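Local coordinates for putative GGDEF domain protein (PDB 7E6G) that probably catalyses the condensation of two GTP molecules into cyclic di-GMP, using magnesium as cofactor, through its GGDEF domain, at residues Leu135-Val140 with Ala245-Ala250; Glu169-Asp174 with Pro189-Gln194; Gly177-Gly180 with Phe184-Leu187; Arg202-Val207 with Gly254-Val259. One frame throughout, in Å; residues are numbered along the deposited sequence.

All four contacts lie in the GGDEF domain, three of them reaching its five-stranded mixed sheet. Interaction 1 sets central strand 134-140 against helix 236-252. Interaction 3 closes the hairpin 175-178/183-188 about 11 Å away between centres, and strand 183-188 pairs directly with 134-140. Interaction 4, about 10 Å from interaction 1 between centres, joins helix 193-208 to the approach to edge strand 258-260. Interaction 2 ties loops beyond the other end of the hairpin, with its centre about 17 Å from those of interactions 1 and 4. Along the chain, interaction 3 falls within interaction 2 and both within interaction 1, whereas interaction 4 alternates with interaction 1. Interactions 1, 3 and 4 each contribute residues to the nucleotide pocket.

Interaction 1. Residues Leu135-Val140 with Ala245-Ala250. With MG (magnesium ion), chain G; G2P (phosphomethylphosphonic acid guanylate ester), chain H.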
# COMPACT_ATOMS: atom_id res chain seq x y z
N LEU A 135 39.76 -8.55 28.24
CA LEU A 135 39.14 -9.85 28.36
C LEU A 135 39.33 -10.33 29.79
O LEU A 135 40.45 -10.36 30.30
CB LEU A 135 39.82 -10.82 27.39
CG LEU A 135 39.00 -11.75 26.51
CD1 LEU A 135 37.94 -10.96 25.76
CD2 LEU A 135 39.97 -12.42 25.55
N ALA A 136 38.23 -10.70 30.45
CA ALA A 136 38.30 -11.27 31.79
C ALA A 136 37.64 -12.64 31.76
O ALA A 136 36.48 -12.77 31.38
CB ALA A 136 37.62 -10.34 32.81
N MET A 137 38.37 -13.68 32.12
CA MET A 137 37.83 -15.04 32.14
C MET A 137 37.69 -15.51 33.58
O MET A 137 38.67 -15.54 34.34
CB MET A 137 38.70 -16.00 31.33
CG MET A 137 37.96 -17.29 30.94
SD MET A 137 39.02 -18.41 30.02
CE MET A 137 38.97 -17.67 28.38
N LEU A 138 36.49 -15.90 33.94
CA LEU A 138 36.07 -16.14 35.30
C LEU A 138 35.68 -17.61 35.41
O LEU A 138 35.01 -18.14 34.54
CB LEU A 138 34.90 -15.21 35.62
CG LEU A 138 34.40 -14.92 37.03
CD1 LEU A 138 34.36 -13.42 37.27
CD2 LEU A 138 33.02 -15.54 37.20
N ASP A 139 36.13 -18.28 36.47
CA ASP A 139 35.86 -19.70 36.68
C ASP A 139 35.46 -19.90 38.13
O ASP A 139 36.17 -19.45 39.03
CB ASP A 139 37.10 -20.56 36.34
CG ASP A 139 36.88 -22.06 36.58
OD1 ASP A 139 36.49 -22.47 37.70
OD2 ASP A 139 37.15 -22.85 35.65
N VAL A 140 34.32 -20.57 38.35
CA VAL A 140 33.77 -20.71 39.69
C VAL A 140 34.64 -21.65 40.53
O VAL A 140 35.04 -22.74 40.09
CB VAL A 140 32.31 -21.19 39.62
CG1 VAL A 140 31.73 -21.34 41.03
CG2 VAL A 140 31.49 -20.21 38.82
N ALA A 245 45.40 -18.35 30.52
CA ALA A 245 46.60 -18.66 31.29
C ALA A 245 46.64 -17.84 32.57
O ALA A 245 47.08 -18.32 33.62
CB ALA A 245 47.84 -18.42 30.44
N ALA A 246 46.15 -16.59 32.51
CA ALA A 246 46.04 -15.79 33.72
C ALA A 246 45.08 -16.43 34.72
O ALA A 246 45.39 -16.54 35.91
CB ALA A 246 45.61 -14.36 33.39
N LEU A 247 43.91 -16.87 34.24
CA LEU A 247 43.01 -17.69 35.05
C LEU A 247 43.72 -18.87 35.69
O LEU A 247 43.49 -19.19 36.87
CB LEU A 247 41.85 -18.19 34.19
CG LEU A 247 40.53 -18.51 34.88
CD1 LEU A 247 39.46 -18.67 33.84
CD2 LEU A 247 40.65 -19.76 35.66
N LEU A 248 44.56 -19.58 34.93
CA LEU A 248 45.27 -20.71 35.51
C LEU A 248 46.16 -20.26 36.66
O LEU A 248 46.21 -20.91 37.71
CB LEU A 248 46.11 -21.41 34.45
CG LEU A 248 46.25 -22.93 34.47
CD1 LEU A 248 47.63 -23.26 34.00
CD2 LEU A 248 46.00 -23.54 35.84
N ASP A 249 46.86 -19.14 36.49
CA ASP A 249 47.71 -18.63 37.57
C ASP A 249 46.88 -18.23 38.79
O ASP A 249 47.27 -18.49 39.94
CB ASP A 249 48.54 -17.45 37.09
CG ASP A 249 49.57 -17.85 36.05
OD1 ASP A 249 50.01 -19.04 36.07
OD2 ASP A 249 49.90 -16.98 35.21
N ALA A 250 45.73 -17.58 38.57
CA ALA A 250 44.82 -17.33 39.67
C ALA A 250 44.50 -18.62 40.40
O ALA A 250 44.61 -18.70 41.63
CB ALA A 250 43.54 -16.67 39.15
MG MG G . 35.58 -24.43 38.64
PG G2P H . 37.99 -25.39 40.81
O1G G2P H . 38.10 -24.41 39.94
O2G G2P H . 37.77 -24.96 42.02
O3G G2P H . 38.93 -26.33 40.73
O3B G2P H . 36.72 -26.04 40.26
PB G2P H . 35.65 -27.13 40.59
O1B G2P H . 34.56 -26.43 40.57
O2B G2P H . 35.86 -27.84 41.69
C3A G2P H . 35.57 -28.35 39.37
PA G2P H . 35.54 -28.09 37.75
O1A G2P H . 36.62 -28.96 37.77
O2A G2P H . 35.67 -26.67 37.94
O5' G2P H . 34.19 -28.71 37.90
C5' G2P H . 32.98 -27.97 37.80
C4' G2P H . 31.77 -28.86 37.75
O4' G2P H . 30.99 -28.19 36.94
C3' G2P H . 32.03 -29.99 36.91
O3' G2P H . 31.94 -31.11 37.70
C2' G2P H . 30.93 -29.87 35.93
O2' G2P H . 30.31 -31.04 35.59
C1' G2P H . 30.03 -29.03 36.63
N9 G2P H . 29.10 -28.40 35.77
C8 G2P H . 29.44 -28.14 34.56
N7 G2P H . 28.46 -27.57 33.92
C5 G2P H . 27.49 -27.45 34.72
C6 G2P H . 26.30 -26.93 34.57
O6 G2P H . 25.91 -26.45 33.55
N1 G2P H . 25.44 -26.92 35.63
C2 G2P H . 25.85 -27.47 36.79
N2 G2P H . 25.06 -27.45 37.73
N3 G2P H . 27.06 -27.99 36.88
C4 G2P H . 27.89 -27.97 35.88
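The magnesium-nucleotide site lies at the end of strand 134-140, where Asp139, a metal ligand, is backed by Leu247 of helix 236-252. Leu247 makes the contact from the helix side, and its two methyls divide the work. Leu247 CD2 meets Asp139 CB at 3.7 Å. Leu247 CD1 packs on Met137 CG at 3.5 Å and also lies beside the carbonyl O of Met137. The side chains of Leu247 and Met137 cross at about a right angle: Met137 starts with CG anti to the backbone N (chi1 -161°), then bends at chi3, which carries its far end away from the helix. Strand and helix segments run 42° apart, their axes 8.5 Å at closest.

Asp139 therefore gives its apolar CB to the helix and its carboxylate to the metal. Its OD1 binds magnesium at 2.4 Å, and Val140 O does so at 2.3 Å; Glu182 and the nucleotide atoms O3B and O2A are further ligands. Lys251 also hydrogen-bonds Asp139 OD1, while OD2 makes a salt bridge to Arg213 of the second subunit. A metal-binding aspartate near the end of the central strand, with a helix packed behind it, is characteristic of the GGDEF and nucleotidyl cyclase active site.

Interaction 2. Residues Glu169-Asp174 with Pro189-Gln194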
# COMPACT_ATOMS: atom_id res chain seq x y z
N GLU A 169 26.68 -5.21 37.20
CA GLU A 169 27.80 -4.30 37.43
C GLU A 169 28.56 -3.94 36.17
O GLU A 169 29.62 -3.32 36.27
CB GLU A 169 28.80 -4.90 38.44
CG GLU A 169 28.23 -5.22 39.82
CD GLU A 169 27.73 -4.01 40.59
OE1 GLU A 169 26.65 -4.14 41.21
OE2 GLU A 169 28.42 -2.95 40.59
N LEU A 170 28.08 -4.35 35.00
CA LEU A 170 28.76 -4.08 33.74
C LEU A 170 28.17 -2.85 33.05
O LEU A 170 26.99 -2.53 33.22
CB LEU A 170 28.67 -5.29 32.82
CG LEU A 170 29.48 -6.52 33.23
CD1 LEU A 170 29.33 -7.57 32.16
CD2 LEU A 170 30.94 -6.14 33.39
N ARG A 171 29.01 -2.16 32.27
CA ARG A 171 28.52 -1.04 31.48
C ARG A 171 27.69 -1.57 30.31
O ARG A 171 27.66 -2.77 30.03
CB ARG A 171 29.68 -0.17 31.00
CG ARG A 171 30.54 0.40 32.12
CD ARG A 171 31.90 -0.26 32.17
NE ARG A 171 32.87 0.32 31.25
CZ ARG A 171 33.84 -0.36 30.65
NH1 ARG A 171 34.69 0.26 29.85
NH2 ARG A 171 33.96 -1.66 30.83
N GLU A 172 27.00 -0.66 29.61
CA GLU A 172 25.93 -1.12 28.73
C GLU A 172 26.47 -1.82 27.49
O GLU A 172 25.79 -2.69 26.94
CB GLU A 172 25.01 0.05 28.36
CG GLU A 172 25.38 0.80 27.10
CD GLU A 172 24.42 1.96 26.82
OE1 GLU A 172 23.52 1.81 25.96
OE2 GLU A 172 24.57 3.02 27.48
N TYR A 173 27.69 -1.51 27.05
CA TYR A 173 28.24 -2.16 25.87
C TYR A 173 29.20 -3.30 26.21
O TYR A 173 29.64 -4.00 25.30
CB TYR A 173 28.94 -1.13 24.97
CG TYR A 173 27.95 -0.23 24.28
CD1 TYR A 173 27.10 -0.73 23.31
CD2 TYR A 173 27.83 1.11 24.65
CE1 TYR A 173 26.17 0.08 22.69
CE2 TYR A 173 26.90 1.93 24.03
CZ TYR A 173 26.07 1.41 23.05
OH TYR A 173 25.13 2.21 22.42
N ASP A 174 29.53 -3.48 27.48
CA ASP A 174 30.24 -4.67 27.90
C ASP A 174 29.40 -5.92 27.66
O ASP A 174 28.17 -5.89 27.58
CB ASP A 174 30.60 -4.58 29.37
CG ASP A 174 31.52 -3.43 29.66
OD1 ASP A 174 32.10 -2.87 28.71
OD2 ASP A 174 31.65 -3.09 30.85
N PRO A 189 34.69 -3.83 25.59
CA PRO A 189 35.18 -3.23 24.35
C PRO A 189 35.60 -1.79 24.57
O PRO A 189 35.08 -1.09 25.44
CB PRO A 189 33.97 -3.32 23.42
CG PRO A 189 32.80 -3.23 24.34
CD PRO A 189 33.22 -3.82 25.67
N GLN A 190 36.56 -1.36 23.75
CA GLN A 190 37.09 -0.01 23.82
C GLN A 190 37.41 0.38 25.25
O GLN A 190 36.97 1.41 25.76
CB GLN A 190 36.12 0.99 23.17
CG GLN A 190 35.67 0.56 21.79
CD GLN A 190 34.60 1.46 21.23
OE1 GLN A 190 33.49 1.02 20.94
NE2 GLN A 190 34.93 2.74 21.06
N THR A 191 38.17 -0.48 25.91
CA THR A 191 38.53 -0.30 27.31
C THR A 191 39.98 -0.71 27.49
O THR A 191 40.44 -1.66 26.86
CB THR A 191 37.60 -1.11 28.24
OG1 THR A 191 36.22 -0.76 28.00
CG2 THR A 191 37.94 -0.88 29.70
N ARG A 192 40.70 0.06 28.30
CA ARG A 192 42.04 -0.31 28.70
C ARG A 192 42.07 -0.80 30.15
O ARG A 192 41.21 -0.44 30.97
CB ARG A 192 43.01 0.88 28.51
CG ARG A 192 43.63 0.95 27.10
CD ARG A 192 43.43 2.31 26.43
NE ARG A 192 42.03 2.71 26.33
CZ ARG A 192 41.15 2.26 25.44
NH1 ARG A 192 41.50 1.36 24.52
NH2 ARG A 192 39.89 2.72 25.46
N LEU A 193 43.09 -1.61 30.45
CA LEU A 193 43.24 -2.27 31.75
C LEU A 193 42.93 -1.34 32.92
O LEU A 193 42.19 -1.71 33.84
CB LEU A 193 44.67 -2.80 31.88
CG LEU A 193 44.85 -4.21 32.39
CD1 LEU A 193 43.80 -5.14 31.77
CD2 LEU A 193 46.29 -4.70 32.15
N GLN A 194 43.49 -0.13 32.88
CA GLN A 194 43.31 0.81 33.98
C GLN A 194 41.84 1.14 34.21
O GLN A 194 41.39 1.22 35.36
CB GLN A 194 44.13 2.07 33.70
CG GLN A 194 45.65 1.82 33.71
CD GLN A 194 46.22 1.45 32.34
OE1 GLN A 194 46.51 0.27 32.06
NE2 GLN A 194 46.41 2.45 31.48
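Two bends in the Arg171 chain, at chi2 (108°) and chi3 (84°), swing its guanidinium across to the Thr191 hydroxyl. The two side chains come from opposite directions and meet where Arg171 NH1 donates to Thr191 OG1 at 2.6 Å. The bond is moderately straight (151° at the hydrogen), and OG1 sits at the guanidinium edge, slightly tilted from its plane. Thr191 OG1 in turn donates to Pro189 O at 2.8 Å, reaching it from above the carbonyl plane. The hydroxyl thus accepts from one segment and donates within its own, which fixes its rotation.

The other terminal nitrogen of the arginine turns back on its own loop. Arg171 NH2 forms a salt bridge with Asp174 OD2 at 2.7 Å, though as a hydrogen bond it is weak. The same OD2 also takes the backbone N of Arg171 at 3.1 Å, from above the carboxylate plane. One carboxylate oxygen therefore holds both ends of Arg171 and steadies the guanidinium for Thr191. Beside this polar cluster lies the proline ring: Pro189 CG is 3.4 Å from Tyr173 O, and Pro189 CD is as close to Asp174 OD1.

The contact ties the loop between helix 152-168 and strand 175-178 to the turn leading from strand 183-188 into helix 193-208. Val199 of that helix touches Arg171, helix 112-128 packs on Pro189 through Arg118 and Glu122, and the Thr191 backbone bonds to Ser132 just before strand 134-140.

Interaction 3. Residues Gly177-Gly180 with Phe184-Leu187; sequences GRWG and FLLL
Trp179 and Leu185 stand side by side and point the same way, each with CG anti to its backbone N (chi1 -170° and -172°). That common direction lays the leucine along the indole: Leu185 CD2 sits over one face of the Trp179 six-membered ring, 3.9 Å from its centroid, in a CH-pi contact. The methyl is only 16° off the ring normal. Arg112 makes a cation-pi contact with the same tryptophan, and Met137 of strand 134-140 packs on it too.

Phe184 takes the other face of the sheet, together with Arg178. Its ring lies obliquely to the backbone of the opposite strand, with Phe184 CD2 4.2 Å from Arg178 CA, and its side chain packs on Leu159, Ile162 and Met166 of helix 152-168. Between the two faces the backbones pair antiparallel. Gly177 and Leu185 form the hydrogen-bonded pair, Gly177 N to Leu185 O and Leu185 N to Gly177 O both measuring 2.9 Å; Arg178 and Phe184 are the non-hydrogen-bonded pair.

Arg178 runs out beside the turn, where its NE donates to Gly180 O at 3.1 Å. Its NH2 reaches Gly181 O and also O6 of the bound guanine, consistent with the turn positioning the arginine for the base. This is the beta hairpin whose turn and following strand carry the signature motif of the family, here GGEEF from Gly180 to Phe184, with the magnesium ligand Glu182 within it.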
# COMPACT_ATOMS: atom_id res chain seq x y z
N GLY A 177 29.53 -13.34 28.70
CA GLY A 177 29.12 -14.56 28.03
C GLY A 177 29.39 -15.80 28.85
O GLY A 177 30.34 -15.86 29.63
N ARG A 178 28.52 -16.80 28.67
CA ARG A 178 28.75 -18.13 29.21
C ARG A 178 29.79 -18.84 28.34
O ARG A 178 29.56 -19.06 27.15
CB ARG A 178 27.44 -18.90 29.26
CG ARG A 178 27.62 -20.35 29.68
CD ARG A 178 26.54 -20.77 30.63
NE ARG A 178 26.93 -21.91 31.44
CZ ARG A 178 26.05 -22.83 31.83
NH1 ARG A 178 24.78 -22.70 31.47
NH2 ARG A 178 26.43 -23.86 32.57
N TRP A 179 30.93 -19.19 28.92
CA TRP A 179 32.05 -19.70 28.15
C TRP A 179 32.20 -21.21 28.29
O TRP A 179 32.80 -21.84 27.42
CB TRP A 179 33.34 -18.99 28.60
CG TRP A 179 34.59 -19.21 27.75
CD1 TRP A 179 35.77 -19.80 28.16
CD2 TRP A 179 34.81 -18.79 26.40
NE1 TRP A 179 36.69 -19.79 27.14
CE2 TRP A 179 36.13 -19.17 26.05
CE3 TRP A 179 34.02 -18.13 25.45
CZ2 TRP A 179 36.67 -18.92 24.77
CZ3 TRP A 179 34.56 -17.88 24.18
CH2 TRP A 179 35.87 -18.27 23.86
N GLY A 180 31.65 -21.78 29.35
CA GLY A 180 31.80 -23.18 29.67
C GLY A 180 30.79 -23.55 30.74
O GLY A 180 29.89 -22.78 31.07
N PHE A 184 32.91 -17.99 32.59
CA PHE A 184 32.30 -16.83 31.96
C PHE A 184 33.40 -15.97 31.34
O PHE A 184 34.49 -15.85 31.89
CB PHE A 184 31.50 -15.99 32.96
CG PHE A 184 30.34 -16.71 33.61
CD1 PHE A 184 30.53 -17.46 34.76
CD2 PHE A 184 29.05 -16.60 33.09
CE1 PHE A 184 29.47 -18.10 35.37
CE2 PHE A 184 27.98 -17.25 33.70
CZ PHE A 184 28.19 -17.99 34.84
N LEU A 185 33.10 -15.38 30.19
CA LEU A 185 34.03 -14.51 29.51
C LEU A 185 33.44 -13.11 29.47
O LEU A 185 32.36 -12.91 28.91
CB LEU A 185 34.34 -15.02 28.09
CG LEU A 185 35.46 -14.23 27.42
CD1 LEU A 185 36.74 -14.25 28.23
CD2 LEU A 185 35.72 -14.77 26.02
N LEU A 186 34.12 -12.17 30.10
CA LEU A 186 33.77 -10.77 30.07
C LEU A 186 34.58 -10.12 28.94
O LEU A 186 35.81 -10.26 28.90
CB LEU A 186 34.08 -10.10 31.41
CG LEU A 186 33.05 -10.15 32.56
CD1 LEU A 186 32.39 -11.53 32.76
CD2 LEU A 186 33.68 -9.69 33.87
N LEU A 187 33.90 -9.45 28.02
CA LEU A 187 34.53 -8.62 27.01
C LEU A 187 34.19 -7.17 27.30
O LEU A 187 33.01 -6.77 27.27
CB LEU A 187 34.09 -9.01 25.61
CG LEU A 187 34.59 -8.07 24.51
CD1 LEU A 187 36.00 -8.39 24.15
CD2 LEU A 187 33.72 -8.24 23.30

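Interaction 4. Residues Arg202-Val207 with Gly254-Val259; sequences RVRDSV and GRDKCV. With G2P (phosphomethylphosphonic acid guanylate ester), chain H.
A surface contact, carried almost wholly by Arg204, joins helix 193-208 to Cys258, at the start of edge strand 258-260, and to Asp256 in the loop just before it. Arg204 lays its guanidinium flat on Cys258: CB of the cysteine lies over the centre of one face, 3.7 Å from Arg204 CZ. A bend at chi3 (-42°) turns the arginine end into that position. At the guanidinium edge, near its plane, Asp256 O stands 3.7 Å from Arg204 NH2, and no hydrogen bond crosses between the segments.

Charge adds a looser tie. Asp256 OD1 is 3.9 Å from Arg204 NH2, a long salt bridge, and the aspartate has a stronger partner in Arg208. Arg204 NE is engaged by Glu201 on its own helix. The carboxylates of Glu201 and Asp256 thus probably offset the charge of the neighbouring arginines.

Before Asp256 the chain sends Arg255 to the nucleotide instead. Extended from CG to NE, this side chain meets the gamma-phosphate with two donors: Arg255 NE bonds to G2P O2G at 3.2 Å and Arg255 NH2 to G2P O3G at 3.1 Å. Two bonds to two different oxygens would limit rotation of the phosphate against the guanidinium. The Asp256 backbone N, in turn, is held by Asp141.

Strand 258-260 lies parallel to strand 223-229, on whose Val225 and Val227 Cys258 packs. Val259 meets Asp249 and Ala250 of helix 236-252, while Val203 and Val207 of helix 193-208 rest on Met166 of helix 152-168.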
# COMPACT_ATOMS: atom_id res chain seq x y z
N ARG A 202 34.21 -4.47 40.85
CA ARG A 202 32.80 -4.42 41.21
C ARG A 202 32.08 -5.71 40.82
O ARG A 202 31.18 -6.16 41.53
CB ARG A 202 32.13 -3.22 40.56
CG ARG A 202 32.04 -2.04 41.49
CD ARG A 202 31.25 -0.90 40.87
NE ARG A 202 32.08 -0.16 39.93
CZ ARG A 202 31.90 -0.19 38.62
NH1 ARG A 202 30.90 -0.92 38.10
NH2 ARG A 202 32.71 0.51 37.83
N VAL A 203 32.46 -6.30 39.69
CA VAL A 203 31.93 -7.59 39.29
C VAL A 203 32.27 -8.66 40.32
O VAL A 203 31.42 -9.49 40.69
CB VAL A 203 32.48 -7.95 37.91
CG1 VAL A 203 32.16 -9.39 37.56
CG2 VAL A 203 31.92 -6.98 36.90
N ARG A 204 33.51 -8.65 40.81
CA ARG A 204 33.90 -9.65 41.79
C ARG A 204 33.23 -9.41 43.13
O ARG A 204 32.86 -10.37 43.80
CB ARG A 204 35.41 -9.72 41.92
CG ARG A 204 36.07 -9.78 40.57
CD ARG A 204 37.45 -10.36 40.64
NE ARG A 204 38.22 -9.87 41.78
CZ ARG A 204 38.76 -10.66 42.69
NH1 ARG A 204 39.45 -10.13 43.69
NH2 ARG A 204 38.59 -11.98 42.60
N ASP A 205 33.05 -8.15 43.53
CA ASP A 205 32.23 -7.89 44.72
C ASP A 205 30.83 -8.44 44.50
O ASP A 205 30.25 -9.07 45.39
CB ASP A 205 32.18 -6.39 45.04
CG ASP A 205 33.55 -5.80 45.38
OD1 ASP A 205 34.54 -6.56 45.54
OD2 ASP A 205 33.62 -4.55 45.48
N SER A 206 30.26 -8.19 43.32
CA SER A 206 28.92 -8.66 43.03
C SER A 206 28.81 -10.16 43.27
O SER A 206 27.92 -10.62 44.00
CB SER A 206 28.57 -8.31 41.58
OG SER A 206 27.18 -8.09 41.46
N VAL A 207 29.73 -10.93 42.68
CA VAL A 207 29.70 -12.38 42.85
C VAL A 207 29.93 -12.76 44.32
O VAL A 207 29.20 -13.58 44.88
CB VAL A 207 30.73 -13.06 41.93
CG1 VAL A 207 30.81 -14.56 42.20
CG2 VAL A 207 30.33 -12.84 40.49
N GLY A 254 45.72 -19.93 44.68
CA GLY A 254 44.86 -19.99 45.85
C GLY A 254 43.39 -19.61 45.76
O GLY A 254 42.70 -19.65 46.79
N ARG A 255 42.89 -19.21 44.59
CA ARG A 255 41.45 -18.98 44.41
C ARG A 255 40.89 -17.74 45.11
O ARG A 255 41.55 -17.15 45.97
CB ARG A 255 40.67 -20.23 44.84
CG ARG A 255 41.08 -21.44 44.01
CD ARG A 255 40.28 -22.69 44.30
NE ARG A 255 40.43 -23.71 43.26
CZ ARG A 255 41.47 -24.55 43.15
NH1 ARG A 255 42.49 -24.48 44.02
NH2 ARG A 255 41.49 -25.45 42.17
N ASP A 256 39.69 -17.31 44.71
CA ASP A 256 39.20 -15.95 45.00
C ASP A 256 40.25 -14.91 44.64
O ASP A 256 40.35 -13.86 45.27
CB ASP A 256 38.77 -15.80 46.46
CG ASP A 256 37.77 -14.65 46.68
OD1 ASP A 256 37.35 -13.99 45.69
OD2 ASP A 256 37.41 -14.44 47.87
N LYS A 257 41.04 -15.20 43.61
CA LYS A 257 42.12 -14.34 43.15
C LYS A 257 41.81 -13.84 41.75
O LYS A 257 40.99 -14.42 41.03
CB LYS A 257 43.47 -15.08 43.14
CG LYS A 257 44.43 -14.66 44.24
CD LYS A 257 44.17 -15.45 45.52
CE LYS A 257 44.84 -14.80 46.74
NZ LYS A 257 46.33 -14.65 46.55
N CYS A 258 42.48 -12.77 41.36
CA CYS A 258 42.30 -12.18 40.04
C CYS A 258 43.68 -11.72 39.57
O CYS A 258 44.19 -10.71 40.06
CB CYS A 258 41.31 -11.03 40.08
SG CYS A 258 41.25 -10.08 38.57
N VAL A 259 44.28 -12.44 38.63
CA VAL A 259 45.62 -12.09 38.17
C VAL A 259 45.53 -11.45 36.79
O VAL A 259 44.74 -11.86 35.93
CB VAL A 259 46.56 -13.30 38.17
CG1 VAL A 259 46.37 -14.11 39.42
CG2 VAL A 259 46.38 -14.12 36.95
PG G2P H . 37.99 -25.39 40.81
O1G G2P H . 38.10 -24.41 39.94
O2G G2P H . 37.77 -24.96 42.02
O3G G2P H . 38.93 -26.33 40.73
O3B G2P H . 36.72 -26.04 40.26
PB G2P H . 35.65 -27.13 40.59
O1B G2P H . 34.56 -26.43 40.57
O2B G2P H . 35.86 -27.84 41.69
C3A G2P H . 35.57 -28.35 39.37
PA G2P H . 35.54 -28.09 37.75
O1A G2P H . 36.62 -28.96 37.77
O2A G2P H . 35.67 -26.67 37.94
O5' G2P H . 34.19 -28.71 37.90
C5' G2P H . 32.98 -27.97 37.80
C4' G2P H . 31.77 -28.86 37.75
O4' G2P H . 30.99 -28.19 36.94
C3' G2P H . 32.03 -29.99 36.91
O3' G2P H . 31.94 -31.11 37.70
C2' G2P H . 30.93 -29.87 35.93
O2' G2P H . 30.31 -31.04 35.59
C1' G2P H . 30.03 -29.03 36.63
N9 G2P H . 29.10 -28.40 35.77
C8 G2P H . 29.44 -28.14 34.56
N7 G2P H . 28.46 -27.57 33.92
C5 G2P H . 27.49 -27.45 34.72
C6 G2P H . 26.30 -26.93 34.57
O6 G2P H . 25.91 -26.45 33.55
N1 G2P H . 25.44 -26.92 35.63
C2 G2P H . 25.85 -27.47 36.79
N2 G2P H . 25.06 -27.45 37.73
N3 G2P H . 27.06 -27.99 36.88
C4 G2P H . 27.89 -27.97 35.88